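Domain of Unknown Function with a Cystatin-Like Fold (Nostoc punctiforme, PDB 2RGQ) is of unknown function but has the cystatin-like fold of the SnoaL-like family, so it may bind a small molecule in the pocket of its curved sheet. Local coordinates at residues M87-T92 and A105-Q110; G43-A48 and R123-D128. One frame throughout, in Å; residues are numbered along the deposited sequence. Where two conformers were deposited one is given.

How the interactions relate
Followed from the N terminus, the chain first passes the turn and strand start of 43-48, then makes helix 51-66 and strand 69-80 before reaching 87-92. Interaction 1 closes the shorter loop, where the hairpin brings 105-110 back beside 87-92. Interaction 2 closes the longer one when the last strand returns 123-128 to the turn at 43-48, so the hairpin loop lies wholly within it. The two meet because strands 101-114 and 117-127 are sheet neighbours, with A105 packing on I125. Together they tie the hairpin 39-43/46-49, through strand 117-127, to the hairpin 84-95/101-114.

Interaction 1. Residues M87-T92 and A105-Q110; sequences MESYLT and AFVKDQ
F106 lays its ring alongside E88 and against the edge of Y90, and its side chain is worth following outward. From CB the ring leaves with CG anti to the backbone N (chi1 171°), which carries it over toward 87-92. CD1 comes first, lying 3.7 Å from S89 O and 4.0 Å from Y90 CE1; each of the two rings has the other's atom near its own plane, so they meet edge to edge rather than stacking. CE1 and then CZ run along the E88 stem, with CZ 3.8 Å from E88 CB. With an alanine here, the Y90 edge and the E88 methylenes would probably lose the ring that spans them, opening a gap on this face. Beyond these contacts, E88 OE2 bonds to Q79 and Y90 OH to D24 of the second subunit.

The strands themselves are the arms of an antiparallel beta hairpin, 84-95 with 101-114, within the curved sheet of the cystatin-like fold. Hydrogen-bonded pairs M87-D109, S89-V107 and L91-A105 hold them; D109 N reaches M87 O at 2.7 Å in a nearly straight bond (173° at the hydrogen). These six residues point to the face where helix 6-25 packs on M87 and L91. There L91 CB touches V107 CG2 at 3.9 Å, while the selenomethionine methyl CE of M87 comes close to D109 OD2. A water joins S89 OG (2.9 Å), V107 O and D109 OD2 (2.6 Å), and D109 OD1 forms a salt bridge with R123 NE.

Interaction 2. Residues G43-A48 and R123-D128; sequences GFWGIA and RQIEVD
W45 sets the far corner of its indole, CH2, against I125 CB at 4.2 Å, while the F44 ring turns its edge to V127, with CE2 3.9 Å from CG2. V127 was modelled in two conformers, so the contact with CG2 is certain only for the one described. Between these apolar touches the backbones come close: G43 CA points a hydrogen at I125 O over 3.5 Å. Beside it one water accepts from F44 N and V127 N and donates to I125 O, the last at 2.6 Å.

What positions the two rings is the type I turn from G43 to G46, closed by G46 N to G43 O, with G43 N to G46 O completing the hairpin pair of strands 39-43 and 46-49. Both aromatics put CG between their own backbone N and carbonyl carbon (chi1 68° for F44, 60° for W45), which folds the indole back over G43 and turns the F44 ring toward V127 and the indole. W45 CE3 then lies 3.5 Å above one face of F44, and one face of the indole rests on G43 CA, where any CB would collide with CH2. Further out, helix 51-66 meets W45 through M61 and F65, and L131, L133 and L134 pack on F44.

The turn itself touches the strand through apolar and CH...O contacts and one water, whereas just before it Q42 pairs regularly with R123 and I125; the rings and water probably seal the margin of that pairing rather than replace it.

Interaction 1. Residues M87-T92 and A105-Q110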
loop_
_atom_site.group_PDB
_atom_site.type_symbol
_atom_site.label_atom_id
_atom_site.label_comp_id
_atom_site.label_asym_id
_atom_site.label_seq_id
_atom_site.Cartn_x
_atom_site.Cartn_y
_atom_site.Cartn_z
HETATM N N MSE B 87 0.124 9.041 -12.789
HETATM C CA MSE B 87 -0.221 8.248 -11.629
HETATM C C MSE B 87 -0.919 9.128 -10.619
HETATM O O MSE B 87 -0.489 10.271 -10.435
HETATM C CB MSE B 87 1.043 7.644 -10.989
HETATM C CG MSE B 87 0.718 6.771 -9.791
HETATM SE SE MSE B 87 2.216 5.746 -9.156
HETATM C CE MSE B 87 3.497 7.062 -8.792
ATOM N N GLU B 88 -1.978 8.613 -9.968
ATOM C CA GLU B 88 -2.632 9.279 -8.838
ATOM C C GLU B 88 -2.471 8.319 -7.674
ATOM O O GLU B 88 -2.556 7.108 -7.850
ATOM C CB GLU B 88 -4.106 9.602 -9.096
ATOM C CG GLU B 88 -4.340 10.389 -10.352
ATOM C CD GLU B 88 -4.403 9.518 -11.613
ATOM O OE1 GLU B 88 -5.170 8.528 -11.659
ATOM O OE2 GLU B 88 -3.679 9.825 -12.595
ATOM N N SER B 89 -2.258 8.828 -6.475
ATOM C CA SER B 89 -2.039 7.968 -5.340
ATOM C C SER B 89 -2.262 8.764 -4.065
ATOM O O SER B 89 -2.462 9.978 -4.123
ATOM C CB SER B 89 -0.623 7.414 -5.358
ATOM O OG SER B 89 0.369 8.412 -5.094
ATOM N N TYR B 90 -2.209 8.056 -2.942
ATOM C CA TYR B 90 -2.265 8.681 -1.658
ATOM C C TYR B 90 -0.937 8.603 -0.975
ATOM O O TYR B 90 -0.221 7.657 -1.174
ATOM C CB TYR B 90 -3.259 7.976 -0.749
ATOM C CG TYR B 90 -4.718 8.237 -1.022
ATOM C CD1 TYR B 90 -5.153 9.228 -1.905
ATOM C CD2 TYR B 90 -5.668 7.541 -0.298
ATOM C CE1 TYR B 90 -6.495 9.511 -2.047
ATOM C CE2 TYR B 90 -7.013 7.825 -0.432
ATOM C CZ TYR B 90 -7.417 8.790 -1.322
ATOM O OH TYR B 90 -8.731 9.087 -1.490
ATOM N N LEU B 91 -0.706 9.587 -0.108
ATOM C CA LEU B 91 0.458 9.666 0.742
ATOM C C LEU B 91 -0.076 9.788 2.146
ATOM O O LEU B 91 -0.965 10.623 2.408
ATOM C CB LEU B 91 1.324 10.871 0.404
ATOM C CG LEU B 91 2.584 11.139 1.244
ATOM C CD1 LEU B 91 3.511 9.960 1.169
ATOM C CD2 LEU B 91 3.269 12.442 0.779
ATOM N N THR B 92 0.357 8.885 3.025
ATOM C CA THR B 92 0.062 8.996 4.453
ATOM C C THR B 92 1.392 9.022 5.202
ATOM O O THR B 92 2.326 8.295 4.838
ATOM C CB THR B 92 -0.862 7.875 4.945
ATOM O OG1 THR B 92 -0.343 6.608 4.506
ATOM C CG2 THR B 92 -2.278 8.087 4.356
ATOM N N ALA B 105 -1.851 13.232 2.030
ATOM C CA ALA B 105 -1.924 14.004 0.809
ATOM C C ALA B 105 -2.410 13.181 -0.343
ATOM O O ALA B 105 -2.357 11.939 -0.296
ATOM C CB ALA B 105 -0.549 14.612 0.461
ATOM N N PHE B 106 -2.931 13.887 -1.335
ATOM C CA PHE B 106 -3.284 13.289 -2.603
ATOM C C PHE B 106 -2.093 13.672 -3.503
ATOM O O PHE B 106 -1.644 14.785 -3.446
ATOM C CB PHE B 106 -4.589 13.845 -3.130
ATOM C CG PHE B 106 -4.886 13.431 -4.535
ATOM C CD1 PHE B 106 -5.366 12.178 -4.800
ATOM C CD2 PHE B 106 -4.654 14.306 -5.596
ATOM C CE1 PHE B 106 -5.633 11.786 -6.111
ATOM C CE2 PHE B 106 -4.909 13.895 -6.914
ATOM C CZ PHE B 106 -5.411 12.628 -7.142
ATOM N N VAL B 107 -1.598 12.737 -4.291
ATOM C CA VAL B 107 -0.433 12.959 -5.136
ATOM C C VAL B 107 -0.730 12.660 -6.591
ATOM O O VAL B 107 -1.254 11.600 -6.917
ATOM C CB VAL B 107 0.778 12.114 -4.635
ATOM C CG1 VAL B 107 2.037 12.398 -5.446
ATOM C CG2 VAL B 107 1.069 12.381 -3.178
ATOM N N LYS B 108 -0.356 13.600 -7.487
ATOM C CA LYS B 108 -0.514 13.396 -8.912
ATOM C C LYS B 108 0.879 13.453 -9.555
ATOM O O LYS B 108 1.578 14.447 -9.404
ATOM C CB LYS B 108 -1.418 14.453 -9.545
ATOM C CG LYS B 108 -1.780 14.078 -10.976
ATOM C CD LYS B 108 -2.365 15.227 -11.815
ATOM C CE LYS B 108 -2.111 14.916 -13.309
ATOM N NZ LYS B 108 -0.623 14.865 -13.645
ATOM N N ASP B 109 1.236 12.407 -10.289
ATOM C CA ASP B 109 2.552 12.287 -10.948
ATOM C C ASP B 109 2.434 12.198 -12.458
ATOM O O ASP B 109 1.547 11.534 -12.975
ATOM C CB ASP B 109 3.308 11.046 -10.449
ATOM C CG ASP B 109 3.635 11.110 -8.973
ATOM O OD1 ASP B 109 4.245 12.131 -8.590
ATOM O OD2 ASP B 109 3.366 10.124 -8.217
ATOM N N GLN B 110 3.261 12.960 -13.172
ATOM C CA GLN B 110 3.406 12.796 -14.615
ATOM C C GLN B 110 4.767 12.117 -14.723
ATOM O O GLN B 110 5.772 12.632 -14.146
ATOM C CB GLN B 110 3.441 14.122 -15.343
ATOM C CG GLN B 110 2.186 14.951 -15.219
ATOM C CD GLN B 110 2.322 16.294 -15.897
ATOM O OE1 GLN B 110 3.368 16.613 -16.477
ATOM N NE2 GLN B 110 1.261 17.103 -15.830
HETATM O O HOH W 1 0.887 9.565 -7.726
#

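Interaction 2. Residues G43-A48 and R123-D128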
loop_
_atom_site.group_PDB
_atom_site.type_symbol
_atom_site.label_atom_id
_atom_site.label_comp_id
_atom_site.label_asym_id
_atom_site.label_seq_id
_atom_site.Cartn_x
_atom_site.Cartn_y
_atom_site.Cartn_z
ATOM N N GLY B 43 4.315 21.529 -4.296
ATOM C CA GLY B 43 3.371 21.417 -3.181
ATOM C C GLY B 43 2.983 22.843 -2.767
ATOM O O GLY B 43 3.369 23.805 -3.425
ATOM N N PHE B 44 2.237 22.997 -1.677
ATOM C CA PHE B 44 1.832 24.323 -1.209
ATOM C C PHE B 44 3.039 25.231 -0.961
ATOM O O PHE B 44 2.913 26.427 -1.074
ATOM C CB PHE B 44 0.947 24.247 0.073
ATOM C CG PHE B 44 1.678 23.759 1.304
ATOM C CD1 PHE B 44 2.399 24.655 2.113
ATOM C CD2 PHE B 44 1.639 22.434 1.666
ATOM C CE1 PHE B 44 3.089 24.202 3.230
ATOM C CE2 PHE B 44 2.312 21.966 2.777
ATOM C CZ PHE B 44 3.054 22.863 3.564
ATOM N N TRP B 45 4.165 24.627 -0.564
ATOM C CA TRP B 45 5.438 25.323 -0.251
ATOM C C TRP B 45 6.183 25.957 -1.460
ATOM O O TRP B 45 7.072 26.812 -1.273
ATOM C CB TRP B 45 6.380 24.369 0.515
ATOM C CG TRP B 45 6.713 23.170 -0.259
ATOM C CD1 TRP B 45 7.620 23.070 -1.285
ATOM C CD2 TRP B 45 6.050 21.915 -0.183
ATOM N NE1 TRP B 45 7.569 21.822 -1.815
ATOM C CE2 TRP B 45 6.612 21.087 -1.167
ATOM C CE3 TRP B 45 5.004 21.420 0.609
ATOM C CZ2 TRP B 45 6.198 19.764 -1.351
ATOM C CZ3 TRP B 45 4.596 20.114 0.440
ATOM C CH2 TRP B 45 5.177 19.298 -0.540
ATOM N N GLY B 46 5.850 25.528 -2.679
ATOM C CA GLY B 46 6.477 26.024 -3.897
ATOM C C GLY B 46 6.817 24.874 -4.833
ATOM O O GLY B 46 6.325 23.736 -4.658
ATOM N N ILE B 47 7.693 25.196 -5.784
ATOM C CA ILE B 47 8.130 24.318 -6.854
ATOM C C ILE B 47 9.660 24.217 -6.804
ATOM O O ILE B 47 10.338 25.222 -6.594
ATOM C CB ILE B 47 7.763 24.908 -8.236
ATOM C CG1 ILE B 47 6.248 25.093 -8.386
ATOM C CG2 ILE B 47 8.310 24.027 -9.347
ATOM C CD1 ILE B 47 5.791 25.760 -9.671
ATOM N N ALA B 48 10.191 23.021 -6.957
ATOM C CA ALA B 48 11.630 22.758 -7.068
ATOM C C ALA B 48 11.762 22.081 -8.426
ATOM O O ALA B 48 11.028 21.111 -8.682
ATOM C CB ALA B 48 12.179 21.862 -5.920
ATOM N N ARG B 123 5.778 15.887 -10.007
ATOM C CA ARG B 123 5.042 15.350 -8.865
ATOM C C ARG B 123 4.396 16.525 -8.150
ATOM O O ARG B 123 5.092 17.468 -7.743
ATOM C CB ARG B 123 5.962 14.534 -7.952
ATOM C CG ARG B 123 5.311 14.262 -6.600
ATOM C CD ARG B 123 6.047 13.264 -5.783
ATOM N NE ARG B 123 5.561 11.934 -6.140
ATOM C CZ ARG B 123 5.444 10.918 -5.294
ATOM N NH1 ARG B 123 5.819 10.988 -4.028
ATOM N NH2 ARG B 123 4.930 9.790 -5.734
ATOM N N GLN B 124 3.061 16.469 -8.021
ATOM C CA GLN B 124 2.254 17.480 -7.339
ATOM C C GLN B 124 1.624 16.842 -6.117
ATOM O O GLN B 124 0.879 15.858 -6.239
ATOM C CB GLN B 124 1.171 18.035 -8.255
ATOM C CG GLN B 124 1.763 18.947 -9.336
ATOM C CD GLN B 124 0.741 19.386 -10.338
ATOM O OE1 GLN B 124 0.134 18.544 -10.968
ATOM N NE2 GLN B 124 0.616 20.679 -10.566
ATOM N N ILE B 125 1.980 17.358 -4.951
ATOM C CA ILE B 125 1.487 16.884 -3.657
ATOM C C ILE B 125 0.458 17.893 -3.142
ATOM O O ILE B 125 0.770 19.078 -3.006
ATOM C CB ILE B 125 2.648 16.709 -2.648
ATOM C CG1 ILE B 125 3.713 15.758 -3.217
ATOM C CG2 ILE B 125 2.096 16.197 -1.311
ATOM C CD1 ILE B 125 4.873 15.446 -2.356
ATOM N N GLU B 126 -0.760 17.418 -2.870
ATOM C CA GLU B 126 -1.875 18.236 -2.404
ATOM C C GLU B 126 -2.112 17.794 -0.982
ATOM O O GLU B 126 -2.799 16.804 -0.743
ATOM C CB GLU B 126 -3.091 18.016 -3.314
ATOM C CG GLU B 126 -2.789 18.401 -4.761
ATOM C CD GLU B 126 -3.989 18.298 -5.713
ATOM O OE1 GLU B 126 -5.049 17.729 -5.338
ATOM O OE2 GLU B 126 -3.862 18.795 -6.869
ATOM N N VAL B 127 -1.476 18.511 -0.053
ATOM C CA VAL B 127 -1.503 18.173 1.360
ATOM C C VAL B 127 -2.872 18.390 2.007
ATOM O O VAL B 127 -3.513 19.462 1.795
ATOM C CB VAL B 127 -0.376 18.981 2.111
ATOM C CG1 VAL B 127 -0.508 18.856 3.619
ATOM C CG2 VAL B 127 1.014 18.520 1.632
ATOM N N ASP B 128 -3.303 17.415 2.808
ATOM C CA ASP B 128 -4.535 17.522 3.569
ATOM C C ASP B 128 -4.380 18.557 4.709
ATOM O O ASP B 128 -3.288 18.732 5.226
ATOM C CB ASP B 128 -4.985 16.137 4.058
ATOM C CG ASP B 128 -5.470 15.268 2.911
ATOM O OD1 ASP B 128 -6.085 15.831 1.971
ATOM O OD2 ASP B 128 -5.289 14.023 2.964
HETATM O O HOH W 2 0.243 20.811 -1.125
#